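MmcR (Streptomyces lavendulae, PDB 3GWZ) transfers the methyl group of S-adenosyl-L-methionine to the quinone hydroxyl of 6-demethylmitomycins A and B, giving mitomycins A and B. Local coordinates at residues A[65-69]-A[70-74]; A[214-217]-A[218-222]; A[341-345]-A[346-350]. All coordinates share one frame; numbering follows the deposited sequence.

Interaction 1. Residues A[65-69]-A[70-74]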
loop_
_atom_site.group_PDB
_atom_site.type_symbol
_atom_site.label_atom_id
_atom_site.label_comp_id
_atom_site.label_asym_id
_atom_site.label_seq_id
_atom_site.Cartn_x
_atom_site.Cartn_y
_atom_site.Cartn_z
ATOM N N GLU A 65 -7.359 1.894 4.908
ATOM C CA GLU A 65 -6.718 1.883 3.596
ATOM C C GLU A 65 -7.257 2.983 2.689
ATOM O O GLU A 65 -6.562 3.448 1.786
ATOM C CB GLU A 65 -6.909 0.537 2.901
ATOM C CG GLU A 65 -6.286 -0.633 3.629
ATOM C CD GLU A 65 -7.265 -1.351 4.539
ATOM O OE1 GLU A 65 -7.745 -2.433 4.133
ATOM O OE2 GLU A 65 -7.555 -0.840 5.647
ATOM N N LEU A 66 -8.499 3.385 2.927
ATOM C CA LEU A 66 -9.160 4.392 2.099
ATOM C C LEU A 66 -8.812 5.820 2.513
ATOM O O LEU A 66 -9.212 6.779 1.855
ATOM C CB LEU A 66 -10.680 4.193 2.132
ATOM C CG LEU A 66 -11.197 2.909 1.484
ATOM C CD1 LEU A 66 -12.674 2.707 1.781
ATOM C CD2 LEU A 66 -10.952 2.931 -0.024
ATOM N N LEU A 67 -8.061 5.962 3.594
ATOM C CA LEU A 67 -7.736 7.284 4.111
ATOM C C LEU A 67 -6.269 7.641 3.941
ATOM O O LEU A 67 -5.770 8.546 4.607
ATOM C CB LEU A 67 -8.138 7.391 5.586
ATOM C CG LEU A 67 -9.645 7.430 5.858
ATOM C CD1 LEU A 67 -9.939 7.411 7.359
ATOM C CD2 LEU A 67 -10.277 8.661 5.212
ATOM N N GLN A 68 -5.570 6.939 3.048
ATOM C CA GLN A 68 -4.125 7.151 2.898
ATOM C C GLN A 68 -3.787 8.339 2.002
ATOM O O GLN A 68 -2.633 8.758 1.930
ATOM C CB GLN A 68 -3.428 5.895 2.365
ATOM C CG GLN A 68 -3.774 4.618 3.112
ATOM C CD GLN A 68 -3.052 3.415 2.540
ATOM O OE1 GLN A 68 -1.871 3.204 2.814
ATOM N NE2 GLN A 68 -3.757 2.619 1.734
ATOM N N GLU A 69 -4.787 8.868 1.313
ATOM C CA GLU A 69 -4.573 9.998 0.416
ATOM C C GLU A 69 -5.453 11.181 0.806
ATOM O O GLU A 69 -6.152 11.756 -0.034
ATOM C CB GLU A 69 -4.830 9.586 -1.038
ATOM C CG GLU A 69 -3.833 8.549 -1.563
ATOM C CD GLU A 69 -4.190 8.015 -2.942
ATOM O OE1 GLU A 69 -5.104 8.573 -3.587
ATOM O OE2 GLU A 69 -3.551 7.033 -3.379
ATOM N N GLY A 70 -5.419 11.534 2.089
ATOM C CA GLY A 70 -6.182 12.663 2.595
ATOM C C GLY A 70 -7.549 12.276 3.135
ATOM O O GLY A 70 -7.960 11.123 3.015
ATOM N N PRO A 71 -8.279 13.250 3.706
ATOM C CA PRO A 71 -9.565 12.986 4.363
ATOM C C PRO A 71 -10.636 12.607 3.349
ATOM O O PRO A 71 -10.539 12.993 2.182
ATOM C CB PRO A 71 -9.919 14.333 5.022
ATOM C CG PRO A 71 -8.741 15.245 4.786
ATOM C CD PRO A 71 -7.987 14.690 3.623
ATOM N N ARG A 72 -11.633 11.843 3.790
ATOM C CA ARG A 72 -12.765 11.474 2.944
ATOM C C ARG A 72 -14.043 11.584 3.754
ATOM O O ARG A 72 -14.021 11.471 4.983
ATOM C CB ARG A 72 -12.617 10.044 2.425
ATOM C CG ARG A 72 -11.300 9.766 1.709
ATOM C CD ARG A 72 -11.328 10.200 0.249
ATOM N NE ARG A 72 -9.979 10.182 -0.310
ATOM C CZ ARG A 72 -9.642 10.659 -1.503
ATOM N NH1 ARG A 72 -10.560 11.200 -2.293
ATOM N NH2 ARG A 72 -8.381 10.591 -1.904
ATOM N N THR A 73 -15.153 11.802 3.070
ATOM C CA THR A 73 -16.435 11.913 3.744
ATOM C C THR A 73 -16.984 10.537 4.118
ATOM O O THR A 73 -16.654 9.524 3.488
ATOM C CB THR A 73 -17.474 12.628 2.862
ATOM O OG1 THR A 73 -17.797 11.800 1.739
ATOM C CG2 THR A 73 -16.943 13.985 2.373
ATOM N N ALA A 74 -17.823 10.507 5.147
ATOM C CA ALA A 74 -18.532 9.284 5.507
ATOM C C ALA A 74 -19.310 8.770 4.295
ATOM O O ALA A 74 -19.371 7.571 4.054
ATOM C CB ALA A 74 -19.471 9.536 6.683
HETATM O O HOH W 1 -7.582 9.019 1.280
HETATM O O HOH W 2 -3.721 10.633 4.240
#

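Interaction 2. Residues A[214-217]-A[218-222]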
loop_
_atom_site.group_PDB
_atom_site.type_symbol
_atom_site.label_atom_id
_atom_site.label_comp_id
_atom_site.label_asym_id
_atom_site.label_seq_id
_atom_site.Cartn_x
_atom_site.Cartn_y
_atom_site.Cartn_z
ATOM N N GLY A 214 7.994 -19.968 8.867
ATOM C CA GLY A 214 9.426 -20.145 8.714
ATOM C C GLY A 214 10.305 -18.925 8.932
ATOM O O GLY A 214 11.494 -18.980 8.650
ATOM N N SER A 215 9.745 -17.823 9.428
ATOM C CA SER A 215 10.563 -16.629 9.660
ATOM C C SER A 215 11.686 -16.851 10.686
ATOM O O SER A 215 12.782 -16.288 10.561
ATOM C CB SER A 215 9.700 -15.405 10.021
ATOM O OG SER A 215 9.055 -15.562 11.272
ATOM N N LEU A 216 11.431 -17.665 11.700
ATOM C CA LEU A 216 12.481 -17.956 12.667
ATOM C C LEU A 216 13.646 -18.683 11.992
ATOM O O LEU A 216 14.805 -18.291 12.141
ATOM C CB LEU A 216 11.961 -18.776 13.850
ATOM C CG LEU A 216 13.048 -19.172 14.861
ATOM C CD1 LEU A 216 13.720 -17.931 15.431
ATOM C CD2 LEU A 216 12.481 -20.045 15.987
HETATM N N MSE A 217 13.343 -19.747 11.252
HETATM C CA MSE A 217 14.399 -20.484 10.549
HETATM C C MSE A 217 15.127 -19.569 9.554
HETATM O O MSE A 217 16.352 -19.643 9.411
HETATM C CB MSE A 217 13.838 -21.726 9.842
HETATM C CG MSE A 217 14.903 -22.644 9.235
HETATM SE SE MSE A 217 15.905 -23.576 10.615
HETATM C CE MSE A 217 17.223 -22.214 11.036
ATOM N N ALA A 218 14.376 -18.702 8.876
ATOM C CA ALA A 218 14.972 -17.794 7.897
ATOM C C ALA A 218 15.958 -16.833 8.551
ATOM O O ALA A 218 17.054 -16.629 8.047
ATOM C CB ALA A 218 13.885 -17.024 7.114
ATOM N N ALA A 219 15.573 -16.256 9.683
ATOM C CA ALA A 219 16.431 -15.312 10.396
ATOM C C ALA A 219 17.715 -15.977 10.892
ATOM O O ALA A 219 18.810 -15.429 10.749
ATOM C CB ALA A 219 15.679 -14.696 11.558
ATOM N N VAL A 220 17.572 -17.158 11.480
ATOM C CA VAL A 220 18.720 -17.904 11.985
ATOM C C VAL A 220 19.655 -18.344 10.847
ATOM O O VAL A 220 20.874 -18.236 10.969
ATOM C CB VAL A 220 18.283 -19.111 12.857
ATOM C CG1 VAL A 220 19.489 -19.942 13.280
ATOM C CG2 VAL A 220 17.539 -18.623 14.083
ATOM N N LEU A 221 19.087 -18.817 9.742
ATOM C CA LEU A 221 19.896 -19.211 8.597
ATOM C C LEU A 221 20.641 -18.008 8.020
ATOM O O LEU A 221 21.836 -18.092 7.736
ATOM C CB LEU A 221 19.054 -19.890 7.516
ATOM C CG LEU A 221 18.434 -21.240 7.899
ATOM C CD1 LEU A 221 17.508 -21.713 6.809
ATOM C CD2 LEU A 221 19.513 -22.294 8.195
ATOM N N ASP A 222 19.945 -16.889 7.855
ATOM C CA ASP A 222 20.590 -15.684 7.344
ATOM C C ASP A 222 21.776 -15.300 8.225
ATOM O O ASP A 222 22.836 -14.922 7.725
ATOM C CB ASP A 222 19.600 -14.516 7.265
ATOM C CG ASP A 222 18.672 -14.613 6.071
ATOM O OD1 ASP A 222 18.994 -15.352 5.118
ATOM O OD2 ASP A 222 17.614 -13.949 6.087
#

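Interaction 3. Residues A[341-345]-A[346-350]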
loop_
_atom_site.group_PDB
_atom_site.type_symbol
_atom_site.label_atom_id
_atom_site.label_comp_id
_atom_site.label_asym_id
_atom_site.label_seq_id
_atom_site.Cartn_x
_atom_site.Cartn_y
_atom_site.Cartn_z
ATOM N N ALA A 341 9.546 -29.038 35.261
ATOM C CA ALA A 341 8.882 -30.251 35.725
ATOM C C ALA A 341 8.490 -31.171 34.569
ATOM O O ALA A 341 8.665 -32.396 34.650
ATOM C CB ALA A 341 7.657 -29.901 36.569
ATOM N N LEU A 342 7.950 -30.587 33.498
ATOM C CA LEU A 342 7.575 -31.364 32.316
ATOM C C LEU A 342 8.826 -31.869 31.592
ATOM O O LEU A 342 8.861 -32.989 31.084
ATOM C CB LEU A 342 6.700 -30.525 31.373
ATOM C CG LEU A 342 5.396 -30.009 31.999
ATOM C CD1 LEU A 342 4.705 -29.002 31.088
ATOM C CD2 LEU A 342 4.437 -31.161 32.345
ATOM N N LEU A 343 9.861 -31.040 31.551
ATOM C CA LEU A 343 11.115 -31.457 30.941
ATOM C C LEU A 343 11.667 -32.677 31.687
ATOM O O LEU A 343 12.127 -33.632 31.070
ATOM C CB LEU A 343 12.122 -30.298 30.924
ATOM C CG LEU A 343 11.777 -29.189 29.917
ATOM C CD1 LEU A 343 12.519 -27.887 30.209
ATOM C CD2 LEU A 343 12.036 -29.649 28.491
ATOM N N GLU A 344 11.586 -32.657 33.012
ATOM C CA GLU A 344 12.071 -33.788 33.800
ATOM C C GLU A 344 11.352 -35.077 33.423
ATOM O O GLU A 344 11.988 -36.118 33.252
ATOM C CB GLU A 344 11.919 -33.526 35.298
ATOM C CG GLU A 344 12.636 -34.559 36.170
ATOM C CD GLU A 344 11.859 -35.857 36.312
ATOM O OE1 GLU A 344 10.608 -35.810 36.353
ATOM O OE2 GLU A 344 12.501 -36.927 36.389
ATOM N N LYS A 345 10.028 -35.016 33.302
ATOM C CA LYS A 345 9.255 -36.198 32.928
ATOM C C LYS A 345 9.578 -36.651 31.513
ATOM O O LYS A 345 9.116 -37.706 31.075
ATOM C CB LYS A 345 7.754 -35.923 33.011
ATOM C CG LYS A 345 7.231 -35.688 34.409
ATOM C CD LYS A 345 5.731 -35.446 34.374
ATOM C CE LYS A 345 5.229 -34.949 35.717
ATOM N NZ LYS A 345 5.558 -35.919 36.789
ATOM N N SER A 346 10.357 -35.849 30.793
ATOM C CA SER A 346 10.643 -36.139 29.395
ATOM C C SER A 346 12.107 -36.502 29.166
ATOM O O SER A 346 12.531 -36.690 28.028
ATOM C CB SER A 346 10.263 -34.941 28.520
ATOM O OG SER A 346 8.892 -34.603 28.671
ATOM N N GLY A 347 12.876 -36.588 30.247
ATOM C CA GLY A 347 14.288 -36.922 30.150
ATOM C C GLY A 347 15.174 -35.760 29.728
ATOM O O GLY A 347 16.257 -35.966 29.180
ATOM N N LEU A 348 14.713 -34.538 29.991
ATOM C CA LEU A 348 15.434 -33.333 29.602
ATOM C C LEU A 348 15.682 -32.451 30.811
ATOM O O LEU A 348 15.035 -32.601 31.841
ATOM C CB LEU A 348 14.627 -32.542 28.565
ATOM C CG LEU A 348 14.360 -33.237 27.231
ATOM C CD1 LEU A 348 13.376 -32.417 26.397
ATOM C CD2 LEU A 348 15.665 -33.488 26.466
ATOM N N ARG A 349 16.611 -31.516 30.687
ATOM C CA ARG A 349 16.841 -30.586 31.777
ATOM C C ARG A 349 17.298 -29.223 31.286
ATOM O O ARG A 349 17.935 -29.102 30.235
ATOM C CB ARG A 349 17.842 -31.167 32.781
ATOM C CG ARG A 349 19.265 -31.234 32.278
ATOM C CD ARG A 349 20.166 -31.856 33.343
ATOM N NE ARG A 349 20.196 -31.055 34.565
ATOM C CZ ARG A 349 20.328 -31.559 35.789
ATOM N NH1 ARG A 349 20.424 -32.871 35.967
ATOM N NH2 ARG A 349 20.349 -30.752 36.840
ATOM N N VAL A 350 16.967 -28.193 32.057
ATOM C CA VAL A 350 17.284 -26.832 31.671
ATOM C C VAL A 350 18.753 -26.529 31.916
ATOM O O VAL A 350 19.261 -26.739 33.018
ATOM C CB VAL A 350 16.431 -25.818 32.450
ATOM C CG1 VAL A 350 16.820 -24.388 32.069
ATOM C CG2 VAL A 350 14.951 -26.067 32.191
#

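Interaction 1. Residues A[65-69]-A[70-74]
L67 and R72 lie alongside each other, their side chains running opposite ways, where the loop after helix 32-61 turns into strand 72-73 of a small antiparallel sheet in the dimerisation domain. The apolar part is slight: CD2 of L67 lies 3.8 Å from CG of R72, while F101 packs on L67 and L77 on R72. Water does most of the polar work. One molecule donates to the carbonyls of L66 and G70 and accepts from E69 N and R72 NE, four partners in both segments; a second accepts from G70 N and donates to O of L67, at 2.9 Å. At G70 phi is 93°, a conformation in which a CB would collide with the carbonyl O of E69. The charged ends of E69 and R72 have their strongest partners on the second subunit. There E69 forms a salt bridge with R181 and R72 with E243, so the loop takes part in a subunit contact, consistent with the homodimer. Between the two, OE1 of E69 stays 4.2 Å from NH2 of R72, too far for a salt bridge. A bend at chi2 (-83°) folds the arginine back over the loop, leaving its NE 3.1 Å from the O of the four-bonded water.

Interaction 2. Residues A[214-217]-A[218-222]
M217, present as selenomethionine, lays its methyl group against L221 and V220 one turn further along the same helix. CE of M217 comes within 3.5 Å of CG of L221. CB of V220 lies 3.8 Å from the same CE, while CG of M217 touches CD1 of L221. The chain leaves with CG anti to the backbone N (chi1 -173°), then bends at both chi2 and chi3, which brings CE over the next turn, onto L221 and V220. On a neighbouring side of the helix L216 and V220 run side by side and point the same way, their nearest methyls, CD1 of L216 and CG2 of V220, 4.1 Å apart.

Beneath these contacts lie four i to i+4 backbone bonds. G214 O receives A218 N at 2.9 Å, and the next three carbonyls take A219, V220 and L221 in turn; the one from V220 N to L216 O is the straightest, with an angle of 170° at the hydrogen. G214 sits at the N-cap with positive phi.

Further out, M217 and L221 pack on C254 of strand 254-258, and L216 on L273 and K275 of strand 271-275. S215 OG is hydrogen-bonded to S187, a residue that binds S-adenosyl-L-methionine. Residues 214-222 thus make up the N-cap and nearly all of the helix of the beta-alpha-beta unit 205-209, 215-223, 228-233, next to the cofactor pocket of the class I methyltransferase fold.

Interaction 3. Residues A[341-345]-A[346-350]
A Schellman motif closes helix 336-344, and across it L343 meets L348 and V350 as the chain passes into strand 348-355. G347 is the residue that leaves the helix, its positive phi (79°) readily adopted by glycine, and a type I beta turn spans E344 to G347. The bond from L348 N to L343 O (2.9 Å) is one of the motif's pair. The other, from G347 N to E344 O, is longer at 3.2 Å, straight at the hydrogen but well out of the carbonyl plane. S346 N is a further donor to L343 O, reaching it from the face of the carbonyl plane opposite to L348 N. Two donors thus grip one acceptor, both lying above or below the plane and not on a lone pair.

A side chain reinforces the backbone. OG of S346, beside its own backbone N (chi1 -58°), turns back to the helix and donates to L342 O at 2.9 Å, which satisfies a buried hydroxyl. CB of S346 also touches the carbonyl oxygens of L342 and L343.

The apolar contacts are made by the side chain of L343. Its two methyls divide the work. CD2 of L343 meets CD1 of L348 at 3.7 Å, the side chains meeting at a slant. CD1 of L343 meets CG2 of V350 at 3.6 Å, with the side chains at about a right angle.

L343 and L348 also pack on I366 and V350 on V364, both of strand 361-368, while helix 283-296 supplies L290 to L343 and S346. K345 O receives a hydrogen bond from R291 of that helix. Together these contacts form the helix-to-strand turn leading into strand 348-355, an edge strand within this chain, which runs antiparallel to 361-368 in the seven-stranded mixed sheet of class I methyltransferases.

How the interactions relate
The three contacts follow one another along the chain without touching. Interaction 1 belongs to the dimerisation domain and faces the second subunit; interactions 2 and 3 lie in the methyltransferase domain, where no other chain of the assembly reaches them. Interactions 1 and 3 are the most distant pair, about 55 Å between centres and on opposite sides of the chain's centre, whereas the centres of 2 and 3 are about 27 Å apart. Interaction 2 borders the cofactor pocket: the S215 side chain is about 6 Å from the bound S-adenosyl-L-homocysteine. In interaction 3 the L342 side chain lies about 10 Å from that of H279, the inferred proton acceptor.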